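Local atomic coordinates of CMP/dCMP-type deaminase domain-containing protein (Aspergillus oryzae RIB40, PDB entry 7DRY), a protein that probably catalyses a zinc-dependent deamination step of riboflavin biosynthesis, as a Rib2 deaminase of the cytidine deaminase (CDA) fold. Residues 3-8 / 38-43; 13-18 / 29-34; 25-30 / 168-173. All coordinates share one frame; numbering follows the deposited sequence.

Interaction 1: residues 3-8 / 38-43; sequences SPHAKY and GDYKTE
Tyr40 and Thr42 meet Pro4 at the start of helix 5-16, and no direct hydrogen bond crosses between 3-8 and 38-43. Along the loop, Tyr40 is the first residue to touch. Its CG sits between the backbone N and the carbonyl carbon (chi1 73°), and the ring extends to the proline before the helix. Its hydroxyl end does the touching. Tyr40 OH lies 3.4 Å from Pro4 CG, which sits at the ring edge and near the ring plane. The same oxygen is 3.6 Å from His5 CE1. Water 2 then joins the two polar tips, 2.7 Å from Tyr40 OH and 2.9 Å from His5 NE2. The other ring nitrogen, His5 ND1, is bonded to Tyr96 OH, so the imidazole is held at two corners. Pro4 CD lies over the centre of one imidazole face. Thr42 follows and meets the proline ring with both branches. Thr42 OG1 is 3.6 Å from Pro4 CG, and Thr42 CG2 is 3.7 Å from Pro4 CB. Water 1 bonds Thr42 OG1 at 2.8 Å and also reaches Ser3 OG. Tyr8 OH is only just within contact range of Thr42 CG2; it is hydrogen-bonded to Asp45. This is surface packing away from the zinc site. It joins the N-terminal end of the first helix to the loop between strands 29-36 and 46-52, two antiparallel neighbours in the CDA-fold sheet.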
ATOM      1  N   SER A   3      12.712 -13.028  -1.302  1.00 44.38           N
ATOM      2  CA  SER A   3      13.132 -13.150  -2.698  1.00 40.21           C
ATOM      3  C   SER A   3      12.104 -12.723  -3.766  1.00 27.48           C
ATOM      4  O   SER A   3      12.503 -12.186  -4.794  1.00 35.45           O
ATOM      5  CB  SER A   3      13.712 -14.546  -3.002  1.00 43.74           C
ATOM      6  OG  SER A   3      12.759 -15.409  -3.602  1.00 49.18           O
ATOM      7  N   PRO A   4      10.799 -12.939  -3.550  1.00 25.49           N
ATOM      8  CA  PRO A   4       9.818 -12.442  -4.523  1.00 21.61           C
ATOM      9  C   PRO A   4       9.444 -10.983  -4.335  1.00 15.64           C
ATOM     10  O   PRO A   4       8.634 -10.462  -5.114  1.00 15.44           O
ATOM     11  CB  PRO A   4       8.601 -13.328  -4.242  1.00 22.31           C
ATOM     12  CG  PRO A   4       8.657 -13.516  -2.779  1.00 25.11           C
ATOM     13  CD  PRO A   4      10.130 -13.731  -2.500  1.00 23.92           C
ATOM     14  N   HIS A   5       9.994 -10.321  -3.316  1.00 16.39           N
ATOM     15  CA  HIS A   5       9.483  -9.010  -2.926  1.00 14.00           C
ATOM     16  C   HIS A   5       9.758  -7.965  -3.988  1.00 15.41           C
ATOM     17  O   HIS A   5       8.893  -7.126  -4.269  1.00 14.32           O
ATOM     18  CB  HIS A   5      10.072  -8.589  -1.583  1.00 14.84           C
ATOM     19  CG  HIS A   5       9.919  -9.630  -0.527  1.00 14.75           C
ATOM     20  ND1 HIS A   5       8.731 -10.292  -0.310  1.00 14.87           N
ATOM     21  CD2 HIS A   5      10.802 -10.138   0.367  1.00 19.89           C
ATOM     22  CE1 HIS A   5       8.889 -11.166   0.668  1.00 17.08           C
ATOM     23  NE2 HIS A   5      10.134 -11.087   1.101  1.00 22.37           N
ATOM     24  N   ALA A   6      10.949  -7.996  -4.587  1.00 17.29           N
ATOM     25  CA  ALA A   6      11.266  -7.041  -5.640  1.00 18.22           C
ATOM     26  C   ALA A   6      10.315  -7.186  -6.819  1.00 15.77           C
ATOM     27  O   ALA A   6       9.867  -6.185  -7.391  1.00 15.96           O
ATOM     28  CB  ALA A   6      12.719  -7.217  -6.086  1.00 18.98           C
ATOM     29  N   LYS A   7       9.985  -8.424  -7.197  1.00 15.85           N
ATOM     30  CA  LYS A   7       9.074  -8.621  -8.320  1.00 16.39           C
ATOM     31  C   LYS A   7       7.684  -8.086  -8.005  1.00 13.02           C
ATOM     32  O   LYS A   7       7.063  -7.425  -8.846  1.00 14.08           O
ATOM     33  CB  LYS A   7       9.013 -10.096  -8.726  1.00 20.39           C
ATOM     34  CG  LYS A   7       8.176 -10.331  -9.981  1.00 25.45           C
ATOM     35  CD  LYS A   7       7.933 -11.811 -10.247  1.00 42.62           C
ATOM     36  CE  LYS A   7       7.144 -12.014 -11.536  1.00 53.39           C
ATOM     37  NZ  LYS A   7       6.651 -10.730 -12.123  1.00 54.71           N
ATOM     38  N   TYR A   8       7.179  -8.352  -6.796  1.00 12.94           N
ATOM     39  CA  TYR A   8       5.889  -7.784  -6.415  1.00 10.06           C
ATOM     40  C   TYR A   8       5.925  -6.263  -6.458  1.00 11.92           C
ATOM     41  O   TYR A   8       4.960  -5.627  -6.902  1.00 11.00           O
ATOM     42  CB  TYR A   8       5.490  -8.252  -5.015  1.00 11.91           C
ATOM     43  CG  TYR A   8       4.804  -9.597  -4.996  1.00 11.09           C
ATOM     44  CD1 TYR A   8       3.552  -9.774  -5.589  1.00 13.32           C
ATOM     45  CD2 TYR A   8       5.401 -10.701  -4.394  1.00 12.43           C
ATOM     46  CE1 TYR A   8       2.920 -10.991  -5.573  1.00 13.82           C
ATOM     47  CE2 TYR A   8       4.773 -11.938  -4.381  1.00 14.26           C
ATOM     48  CZ  TYR A   8       3.527 -12.077  -4.971  1.00 13.73           C
ATOM     49  OH  TYR A   8       2.886 -13.297  -4.960  1.00 17.87           O
ATOM     50  N   GLY A  38       5.234 -19.371   7.510  1.00 19.55           N
ATOM     51  CA  GLY A  38       6.375 -20.259   7.642  1.00 22.21           C
ATOM     52  C   GLY A  38       7.273 -20.248   6.421  1.00 20.44           C
ATOM     53  O   GLY A  38       7.434 -19.215   5.776  1.00 21.51           O
ATOM     54  N   ASP A  39       7.860 -21.399   6.096  1.00 21.90           N
ATOM     55  CA  ASP A  39       8.836 -21.512   5.013  1.00 26.33           C
ATOM     56  C   ASP A  39       8.071 -21.670   3.702  1.00 21.58           C
ATOM     57  O   ASP A  39       8.008 -22.749   3.106  1.00 27.56           O
ATOM     58  CB  ASP A  39       9.761 -22.694   5.274  1.00 24.62           C
ATOM     59  CG  ASP A  39      10.908 -22.766   4.295  1.00 25.79           C
ATOM     60  OD1 ASP A  39      11.225 -21.732   3.666  1.00 33.08           O
ATOM     61  OD2 ASP A  39      11.479 -23.868   4.150  1.00 29.84           O
ATOM     62  N   TYR A  40       7.502 -20.561   3.242  1.00 23.17           N
ATOM     63  CA  TYR A  40       6.532 -20.586   2.157  1.00 23.81           C
ATOM     64  C   TYR A  40       7.208 -20.703   0.796  1.00 26.69           C
ATOM     65  O   TYR A  40       8.399 -20.426   0.627  1.00 29.86           O
ATOM     66  CB  TYR A  40       5.683 -19.315   2.159  1.00 21.75           C
ATOM     67  CG  TYR A  40       6.436 -18.086   1.679  1.00 19.55           C
ATOM     68  CD1 TYR A  40       7.261 -17.383   2.545  1.00 21.54           C
ATOM     69  CD2 TYR A  40       6.333 -17.643   0.364  1.00 20.38           C
ATOM     70  CE1 TYR A  40       7.953 -16.266   2.124  1.00 21.85           C
ATOM     71  CE2 TYR A  40       7.029 -16.524  -0.067  1.00 21.19           C
ATOM     72  CZ  TYR A  40       7.834 -15.843   0.820  1.00 24.11           C
ATOM     73  OH  TYR A  40       8.536 -14.732   0.417  1.00 25.48           O
ATOM     74  N   LYS A  41       6.406 -21.103  -0.186  1.00 28.49           N
ATOM     75  CA  LYS A  41       6.801 -21.137  -1.588  1.00 27.30           C
ATOM     76  C   LYS A  41       5.994 -20.075  -2.323  1.00 26.71           C
ATOM     77  O   LYS A  41       4.774 -19.989  -2.144  1.00 24.86           O
ATOM     78  CB  LYS A  41       6.519 -22.513  -2.207  1.00 28.81           C
ATOM     79  CG  LYS A  41       7.499 -23.648  -1.837  1.00 36.59           C
ATOM     80  CD  LYS A  41       7.638 -23.882  -0.333  1.00 41.43           C
ATOM     81  CE  LYS A  41       8.675 -24.949  -0.005  1.00 50.35           C
ATOM     82  NZ  LYS A  41       9.583 -24.452   1.073  1.00 52.44           N
ATOM     83  N   THR A  42       6.674 -19.265  -3.145  1.00 27.59           N
ATOM     84  CA  THR A  42       6.002 -18.167  -3.837  1.00 29.01           C
ATOM     85  C   THR A  42       4.895 -18.670  -4.753  1.00 25.50           C
ATOM     86  O   THR A  42       3.883 -17.984  -4.943  1.00 23.59           O
ATOM     87  CB  THR A  42       7.020 -17.332  -4.620  1.00 32.06           C
ATOM     88  OG1 THR A  42       8.088 -16.947  -3.746  1.00 32.67           O
ATOM     89  CG2 THR A  42       6.368 -16.075  -5.188  1.00 36.25           C
ATOM     90  N   GLU A  43       5.056 -19.873  -5.307  1.00 27.81           N
ATOM     91  CA  GLU A  43       4.019 -20.450  -6.154  1.00 31.43           C
ATOM     92  C   GLU A  43       2.703 -20.629  -5.409  1.00 26.22           C
ATOM     93  O   GLU A  43       1.647 -20.684  -6.048  1.00 30.50           O
ATOM     94  CB  GLU A  43       4.496 -21.783  -6.737  1.00 34.72           C
ATOM     95  CG  GLU A  43       5.243 -22.657  -5.742  1.00 44.37           C
ATOM     96  CD  GLU A  43       6.753 -22.478  -5.811  1.00 54.92           C
ATOM     97  OE1 GLU A  43       7.468 -23.501  -5.890  1.00 59.17           O
ATOM     98  OE2 GLU A  43       7.224 -21.318  -5.783  1.00 51.69           O
TER
HETATM   99  O   HOH W   1      10.316 -16.668  -5.391  1.00 49.12           O
HETATM  100  O   HOH W   2       9.927 -13.627   2.467  1.00 31.20           O

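Interaction 2: residues 13-18 / 29-34; sequences LSLAEK and GAILVS. With SO4 (sulfate ion), chain D.
Leu15 lies alongside the start of strand 29-36, its side chain running from Gly29 to Ile31. Its CB comes first and sits 4.1 Å from Gly29 CA. CG stands anti to the carbonyl carbon, beside the backbone N (chi1 -76°), and this sends the branch along the strand. CD1 makes the main touch. Leu15 CD1 is 3.6 Å from Ile31 CG1 and 4.0 Å from Ile31 CD1, and the two side chains cross at about a right angle. Leu15 CD1 also lies 3.7 Å from Ala30 O. The helix comes close at Gly29, which has no side chain; the CA atoms of Ala16 and Gly29 are 4.2 Å apart. Ala16 CB fits against the strand backbone, 3.5 Å from Gly29 N. No hydrogen bond crosses; the contact is apolar and mostly buried. Lys18 extends its chain at the surface, and Lys18 NZ bonds O3 of a sulfate at 2.6 Å. That ion is probably from the crystallisation liquor. The contact is the helix-on-sheet packing of the CDA fold: helix 5-16 lies against one face of strand 29-36, while Ala30 points away from the helix. The Ala30 side chain is about 4 Å from that of Glu63, a residue seen to bind zinc in a structure of this protein but not bound to the metal in this model.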
ATOM      1  N   LEU A  13       4.560  -1.131  -9.149  1.00 10.42           N
ATOM      2  CA  LEU A  13       4.915   0.061  -9.911  1.00  9.34           C
ATOM      3  C   LEU A  13       4.156   0.117 -11.234  1.00 10.57           C
ATOM      4  O   LEU A  13       3.723   1.195 -11.661  1.00 10.34           O
ATOM      5  CB  LEU A  13       6.429   0.128 -10.120  1.00 12.33           C
ATOM      6  CG  LEU A  13       7.002   1.467 -10.575  1.00 15.52           C
ATOM      7  CD1 LEU A  13       6.644   2.577  -9.583  1.00 16.16           C
ATOM      8  CD2 LEU A  13       8.505   1.334 -10.722  1.00 17.83           C
ATOM      9  N   SER A  14       3.956  -1.032 -11.880  1.00 10.12           N
ATOM     10  CA  SER A  14       3.159  -1.053 -13.101  1.00 10.24           C
ATOM     11  C   SER A  14       1.731  -0.593 -12.828  1.00 10.37           C
ATOM     12  O   SER A  14       1.133   0.118 -13.645  1.00 12.76           O
ATOM     13  CB  SER A  14       3.166  -2.466 -13.668  1.00 10.46           C
ATOM     14  OG  SER A  14       4.436  -2.737 -14.222  1.00 13.90           O
ATOM     15  N   LEU A  15       1.165  -1.007 -11.688  1.00 10.00           N
ATOM     16  CA  LEU A  15      -0.156  -0.524 -11.290  1.00 11.36           C
ATOM     17  C   LEU A  15      -0.144   0.981 -11.069  1.00 11.56           C
ATOM     18  O   LEU A  15      -1.063   1.686 -11.495  1.00 10.96           O
ATOM     19  CB  LEU A  15      -0.607  -1.225 -10.007  1.00 10.62           C
ATOM     20  CG  LEU A  15      -1.071  -2.663 -10.219  1.00 11.22           C
ATOM     21  CD1 LEU A  15      -1.194  -3.359  -8.884  1.00 12.71           C
ATOM     22  CD2 LEU A  15      -2.405  -2.693 -10.963  1.00 16.50           C
ATOM     23  N   ALA A  16       0.894   1.488 -10.396  1.00 11.15           N
ATOM     24  CA  ALA A  16       1.001   2.919 -10.137  1.00 10.50           C
ATOM     25  C   ALA A  16       0.967   3.724 -11.425  1.00 11.88           C
ATOM     26  O   ALA A  16       0.470   4.856 -11.438  1.00 12.34           O
ATOM     27  CB  ALA A  16       2.302   3.201  -9.386  1.00 11.80           C
ATOM     28  N   GLU A  17       1.507   3.166 -12.508  1.00 10.58           N
ATOM     29  CA  GLU A  17       1.555   3.875 -13.779  1.00 12.55           C
ATOM     30  C   GLU A  17       0.184   4.027 -14.418  1.00 11.68           C
ATOM     31  O   GLU A  17       0.035   4.837 -15.343  1.00 13.26           O
ATOM     32  CB  GLU A  17       2.548   3.167 -14.707  1.00 11.13           C
ATOM     33  CG  GLU A  17       3.957   3.247 -14.155  1.00 11.82           C
ATOM     34  CD  GLU A  17       4.929   2.329 -14.837  1.00 17.75           C
ATOM     35  OE1 GLU A  17       4.515   1.597 -15.750  1.00 20.05           O
ATOM     36  OE2 GLU A  17       6.115   2.350 -14.447  1.00 20.23           O
ATOM     37  N   LYS A  18      -0.815   3.292 -13.932  1.00 11.98           N
ATOM     38  CA  LYS A  18      -2.182   3.488 -14.381  1.00 11.17           C
ATOM     39  C   LYS A  18      -2.804   4.740 -13.778  1.00 13.31           C
ATOM     40  O   LYS A  18      -3.818   5.217 -14.295  1.00 16.91           O
ATOM     41  CB  LYS A  18      -3.027   2.256 -14.028  1.00 12.00           C
ATOM     42  CG  LYS A  18      -2.526   0.948 -14.673  1.00 12.40           C
ATOM     43  CD  LYS A  18      -3.518  -0.185 -14.435  1.00 14.86           C
ATOM     44  CE  LYS A  18      -2.944  -1.539 -14.871  1.00 17.09           C
ATOM     45  NZ  LYS A  18      -3.960  -2.639 -14.792  1.00 22.38           N
ATOM     46  N   GLY A  29       1.032   2.005  -6.327  1.00  9.23           N
ATOM     47  CA  GLY A  29       0.311   0.771  -6.586  1.00  9.43           C
ATOM     48  C   GLY A  29       0.439  -0.166  -5.401  1.00  9.15           C
ATOM     49  O   GLY A  29       1.436  -0.149  -4.676  1.00 10.06           O
ATOM     50  N   ALA A  30      -0.590  -0.993  -5.214  1.00  8.78           N
ATOM     51  CA  ALA A  30      -0.646  -1.901  -4.076  1.00  8.82           C
ATOM     52  C   ALA A  30      -1.215  -3.242  -4.509  1.00  9.94           C
ATOM     53  O   ALA A  30      -2.149  -3.298  -5.318  1.00  9.38           O
ATOM     54  CB  ALA A  30      -1.539  -1.338  -2.964  1.00  9.59           C
ATOM     55  N   ILE A  31      -0.664  -4.320  -3.942  1.00  8.54           N
ATOM     56  CA  ILE A  31      -1.116  -5.684  -4.218  1.00  8.82           C
ATOM     57  C   ILE A  31      -1.243  -6.406  -2.888  1.00 10.35           C
ATOM     58  O   ILE A  31      -0.294  -6.424  -2.098  1.00 10.08           O
ATOM     59  CB  ILE A  31      -0.139  -6.437  -5.137  1.00  8.59           C
ATOM     60  CG1 ILE A  31      -0.101  -5.783  -6.523  1.00  9.32           C
ATOM     61  CG2 ILE A  31      -0.564  -7.907  -5.278  1.00 10.50           C
ATOM     62  CD1 ILE A  31       1.012  -6.308  -7.437  1.00 11.23           C
ATOM     63  N   LEU A  32      -2.407  -6.989  -2.641  1.00  8.58           N
ATOM     64  CA  LEU A  32      -2.672  -7.737  -1.418  1.00  8.98           C
ATOM     65  C   LEU A  32      -2.590  -9.225  -1.735  1.00  9.22           C
ATOM     66  O   LEU A  32      -3.225  -9.694  -2.688  1.00 10.26           O
ATOM     67  CB  LEU A  32      -4.056  -7.375  -0.887  1.00  9.55           C
ATOM     68  CG  LEU A  32      -4.466  -8.039   0.432  1.00  9.80           C
ATOM     69  CD1 LEU A  32      -3.518  -7.621   1.558  1.00 12.18           C
ATOM     70  CD2 LEU A  32      -5.901  -7.663   0.754  1.00 13.49           C
ATOM     71  N   VAL A  33      -1.780  -9.959  -0.961  1.00  9.36           N
ATOM     72  CA  VAL A  33      -1.435 -11.351  -1.240  1.00 12.27           C
ATOM     73  C   VAL A  33      -1.793 -12.208  -0.031  1.00 11.11           C
ATOM     74  O   VAL A  33      -1.605 -11.784   1.115  1.00 10.82           O
ATOM     75  CB  VAL A  33       0.080 -11.455  -1.524  1.00 13.01           C
ATOM     76  CG1 VAL A  33       0.510 -12.899  -1.764  1.00 18.48           C
ATOM     77  CG2 VAL A  33       0.462 -10.565  -2.717  1.00 15.12           C
ATOM     78  N   SER A  34      -2.289 -13.421  -0.285  1.00  9.11           N
ATOM     79  CA  SER A  34      -2.430 -14.456   0.743  1.00 11.19           C
ATOM     80  C   SER A  34      -1.266 -15.431   0.603  1.00 10.98           C
ATOM     81  O   SER A  34      -1.070 -16.027  -0.464  1.00 12.85           O
ATOM     82  CB  SER A  34      -3.753 -15.211   0.619  1.00 10.29           C
ATOM     83  OG  SER A  34      -3.756 -16.367   1.453  1.00 13.37           O
TER
HETATM   84  S   SO4 D 302      -6.737  -1.812 -17.123  1.00 58.81           S
HETATM   85  O1  SO4 D 302      -7.843  -2.606 -16.596  1.00 61.14           O
HETATM   86  O2  SO4 D 302      -6.960  -1.554 -18.543  1.00 68.21           O
HETATM   87  O3  SO4 D 302      -5.483  -2.541 -16.955  1.00 65.57           O
HETATM   88  O4  SO4 D 302      -6.659  -0.543 -16.405  1.00 64.30           O

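Interaction 3: residues 25-30 / 168-173; sequences NFRVGA and LEVAVA
Arg27 holds the C-terminal end of helix 164-171 with two hydrogen bonds, one from its backbone and one from its side chain. Arg27 N donates to Ala171 O at 2.9 Å. The bond is nearly straight, 171° at the hydrogen, and lies in the carbonyl plane on a lone pair. Arg27 NH1 donates to Val170 O, also at 2.9 Å but more bent, at 149°. This donor is tilted from the carbonyl plane, and the acceptor lies near the guanidinium plane but tilted from it. A bend at chi3 (79°) turns the guanidinium back to this carbonyl. Val170 O also accepts from Ala173 N, which arrives from the other face of its plane. Arg27 NE is bonded to Ser19 O. Water 3 bridges Asn25 OD1 and Ala171 O, though it has more acceptors in reach than protons. Weaker CA-H...O contacts run both ways, Phe26 CA to Ala171 O at 3.4 Å and Ala171 CA to Arg27 O at 3.3 Å. In the apolar packing, Phe26 and Val172 lie side by side, with Phe26 CE2 3.7 Å from Val172 CG1. Two methyls pack against the guanidinium: Ala173 CB, oblique to it, is 3.3 Å from Arg27 NH1, and Val170 CG1 is 3.6 Å from Arg27 NH1. The helix thus ends with Val170 O and Ala171 O both met by Arg27 donors. The negative end of the helix dipole probably favours the positive guanidinium.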
ATOM      1  N   ASN A  25      -0.923  14.620  -6.616  1.00 20.89           N
ATOM      2  CA  ASN A  25      -1.104  13.240  -6.198  1.00 19.15           C
ATOM      3  C   ASN A  25       0.232  12.504  -6.159  1.00 17.28           C
ATOM      4  O   ASN A  25       1.268  13.000  -6.608  1.00 18.54           O
ATOM      5  CB  ASN A  25      -2.160  12.516  -7.046  1.00 21.27           C
ATOM      6  CG  ASN A  25      -1.683  12.189  -8.454  1.00 18.45           C
ATOM      7  OD1 ASN A  25      -0.653  12.688  -8.917  1.00 19.35           O
ATOM      8  ND2 ASN A  25      -2.449  11.350  -9.151  1.00 19.93           N
ATOM      9  N   PHE A  26       0.205  11.326  -5.555  1.00 15.92           N
ATOM     10  CA  PHE A  26       1.362  10.444  -5.487  1.00 14.32           C
ATOM     11  C   PHE A  26       0.924   9.118  -6.079  1.00 13.75           C
ATOM     12  O   PHE A  26       0.079   8.424  -5.504  1.00 13.08           O
ATOM     13  CB  PHE A  26       1.838  10.291  -4.041  1.00 14.48           C
ATOM     14  CG  PHE A  26       2.593  11.489  -3.534  1.00 15.88           C
ATOM     15  CD1 PHE A  26       1.922  12.638  -3.144  1.00 17.62           C
ATOM     16  CD2 PHE A  26       3.974  11.469  -3.470  1.00 15.73           C
ATOM     17  CE1 PHE A  26       2.624  13.755  -2.691  1.00 19.07           C
ATOM     18  CE2 PHE A  26       4.685  12.577  -3.017  1.00 17.32           C
ATOM     19  CZ  PHE A  26       4.009  13.717  -2.626  1.00 18.93           C
ATOM     20  N   ARG A  27       1.482   8.789  -7.238  1.00 12.30           N
ATOM     21  CA  ARG A  27       1.054   7.635  -8.019  1.00 11.11           C
ATOM     22  C   ARG A  27       1.690   6.379  -7.447  1.00 10.73           C
ATOM     23  O   ARG A  27       2.905   6.182  -7.567  1.00 11.23           O
ATOM     24  CB  ARG A  27       1.437   7.838  -9.478  1.00 11.69           C
ATOM     25  CG  ARG A  27       0.742   9.039 -10.075  1.00 13.21           C
ATOM     26  CD  ARG A  27       1.412   9.460 -11.350  1.00 13.97           C
ATOM     27  NE  ARG A  27       1.042   8.621 -12.484  1.00 15.41           N
ATOM     28  CZ  ARG A  27       1.916   8.059 -13.320  1.00 17.05           C
ATOM     29  NH1 ARG A  27       3.224   8.205 -13.133  1.00 14.12           N
ATOM     30  NH2 ARG A  27       1.475   7.365 -14.352  1.00 13.52           N
ATOM     31  N   VAL A  28       0.862   5.541  -6.824  1.00  9.41           N
ATOM     32  CA  VAL A  28       1.298   4.397  -6.038  1.00 10.10           C
ATOM     33  C   VAL A  28       0.455   3.199  -6.458  1.00 10.18           C
ATOM     34  O   VAL A  28      -0.680   3.350  -6.919  1.00 11.54           O
ATOM     35  CB  VAL A  28       1.153   4.724  -4.526  1.00  9.57           C
ATOM     36  CG1 VAL A  28       1.450   3.522  -3.639  1.00 10.38           C
ATOM     37  CG2 VAL A  28       2.068   5.872  -4.140  1.00 12.62           C
ATOM     38  N   GLY A  29       1.032   2.005  -6.327  1.00  9.23           N
ATOM     39  CA  GLY A  29       0.311   0.771  -6.586  1.00  9.43           C
ATOM     40  C   GLY A  29       0.439  -0.166  -5.401  1.00  9.15           C
ATOM     41  O   GLY A  29       1.436  -0.149  -4.676  1.00 10.06           O
ATOM     42  N   ALA A  30      -0.590  -0.993  -5.214  1.00  8.78           N
ATOM     43  CA  ALA A  30      -0.646  -1.901  -4.076  1.00  8.82           C
ATOM     44  C   ALA A  30      -1.215  -3.242  -4.509  1.00  9.94           C
ATOM     45  O   ALA A  30      -2.149  -3.298  -5.318  1.00  9.38           O
ATOM     46  CB  ALA A  30      -1.539  -1.338  -2.964  1.00  9.59           C
ATOM     47  N   LEU A 168       9.859   6.715  -6.943  1.00 11.53           N
ATOM     48  CA  LEU A 168       9.631   8.146  -6.758  1.00 13.50           C
ATOM     49  C   LEU A 168       9.349   8.842  -8.083  1.00 14.13           C
ATOM     50  O   LEU A 168       8.459   9.697  -8.154  1.00 14.09           O
ATOM     51  CB  LEU A 168      10.837   8.781  -6.065  1.00 13.81           C
ATOM     52  CG  LEU A 168      11.009   8.355  -4.609  1.00 14.62           C
ATOM     53  CD1 LEU A 168      12.385   8.725  -4.099  1.00 16.26           C
ATOM     54  CD2 LEU A 168       9.924   8.988  -3.745  1.00 16.68           C
ATOM     55  N   GLU A 169      10.092   8.489  -9.139  1.00 12.98           N
ATOM     56  CA  GLU A 169       9.865   9.117 -10.443  1.00 14.61           C
ATOM     57  C   GLU A 169       8.436   8.902 -10.913  1.00 14.50           C
ATOM     58  O   GLU A 169       7.803   9.821 -11.447  1.00 17.09           O
ATOM     59  CB  GLU A 169      10.833   8.573 -11.497  1.00 16.23           C
ATOM     60  CG  GLU A 169      12.326   8.826 -11.228  1.00 19.18           C
ATOM     61  CD  GLU A 169      12.793  10.219 -11.565  1.00 27.82           C
ATOM     62  OE1 GLU A 169      11.960  11.076 -11.922  1.00 26.79           O
ATOM     63  OE2 GLU A 169      14.013  10.449 -11.479  1.00 24.01           O
ATOM     64  N   VAL A 170       7.918   7.685 -10.746  1.00 12.79           N
ATOM     65  CA  VAL A 170       6.534   7.416 -11.107  1.00 12.72           C
ATOM     66  C   VAL A 170       5.593   8.178 -10.182  1.00 13.16           C
ATOM     67  O   VAL A 170       4.644   8.833 -10.632  1.00 13.38           O
ATOM     68  CB  VAL A 170       6.274   5.902 -11.074  1.00 11.87           C
ATOM     69  CG1 VAL A 170       4.772   5.604 -11.156  1.00 13.20           C
ATOM     70  CG2 VAL A 170       7.052   5.201 -12.199  1.00 13.31           C
ATOM     71  N   ALA A 171       5.869   8.136  -8.880  1.00 12.09           N
ATOM     72  CA  ALA A 171       4.948   8.707  -7.903  1.00 12.45           C
ATOM     73  C   ALA A 171       4.676  10.183  -8.166  1.00 13.90           C
ATOM     74  O   ALA A 171       3.526  10.634  -8.079  1.00 13.76           O
ATOM     75  CB  ALA A 171       5.501   8.524  -6.494  1.00 13.48           C
ATOM     76  N   VAL A 172       5.716  10.964  -8.456  1.00 14.45           N
ATOM     77  CA  VAL A 172       5.576  12.420  -8.557  1.00 14.71           C
ATOM     78  C   VAL A 172       5.567  12.906 -10.011  1.00 15.31           C
ATOM     79  O   VAL A 172       5.846  14.082 -10.270  1.00 16.85           O
ATOM     80  CB  VAL A 172       6.606  13.175  -7.700  1.00 15.76           C
ATOM     81  CG1 VAL A 172       6.510  12.737  -6.241  1.00 18.68           C
ATOM     82  CG2 VAL A 172       8.014  12.975  -8.246  1.00 20.27           C
ATOM     83  N   ALA A 173       5.219  12.032 -10.955  1.00 15.19           N
ATOM     84  CA  ALA A 173       5.275  12.360 -12.378  1.00 16.50           C
ATOM     85  C   ALA A 173       4.478  13.608 -12.730  1.00 18.42           C
ATOM     86  O   ALA A 173       4.840  14.330 -13.666  1.00 22.32           O
ATOM     87  CB  ALA A 173       4.717  11.184 -13.178  1.00 18.82           C
TER
HETATM   88  O   HOH W   3       2.162  12.596  -9.755  1.00 17.81           O

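How the interactions relate
Interactions 1 and 2 both use helix 5-16, and their centres are 16 Å apart. They touch where Tyr8 CE1 meets Val33 CG2 at 3.8 Å. Interactions 2 and 3 share Gly29 and Ala30, with centres 11 Å apart. Ala16 CB lies 3.5 Å from Arg27 O, and Leu13 CD1 is 3.7 Å from Val170 CB, so the first helix also touches the residues just before strand 29-36 and helix 164-171. Interactions 1 and 3 do not touch. The zinc, bound by His61, Cys102 and Cys112, is about 9 Å from the Ala30 side chain and about 8 Å from that of Phe26. Interaction 1 lies away from it.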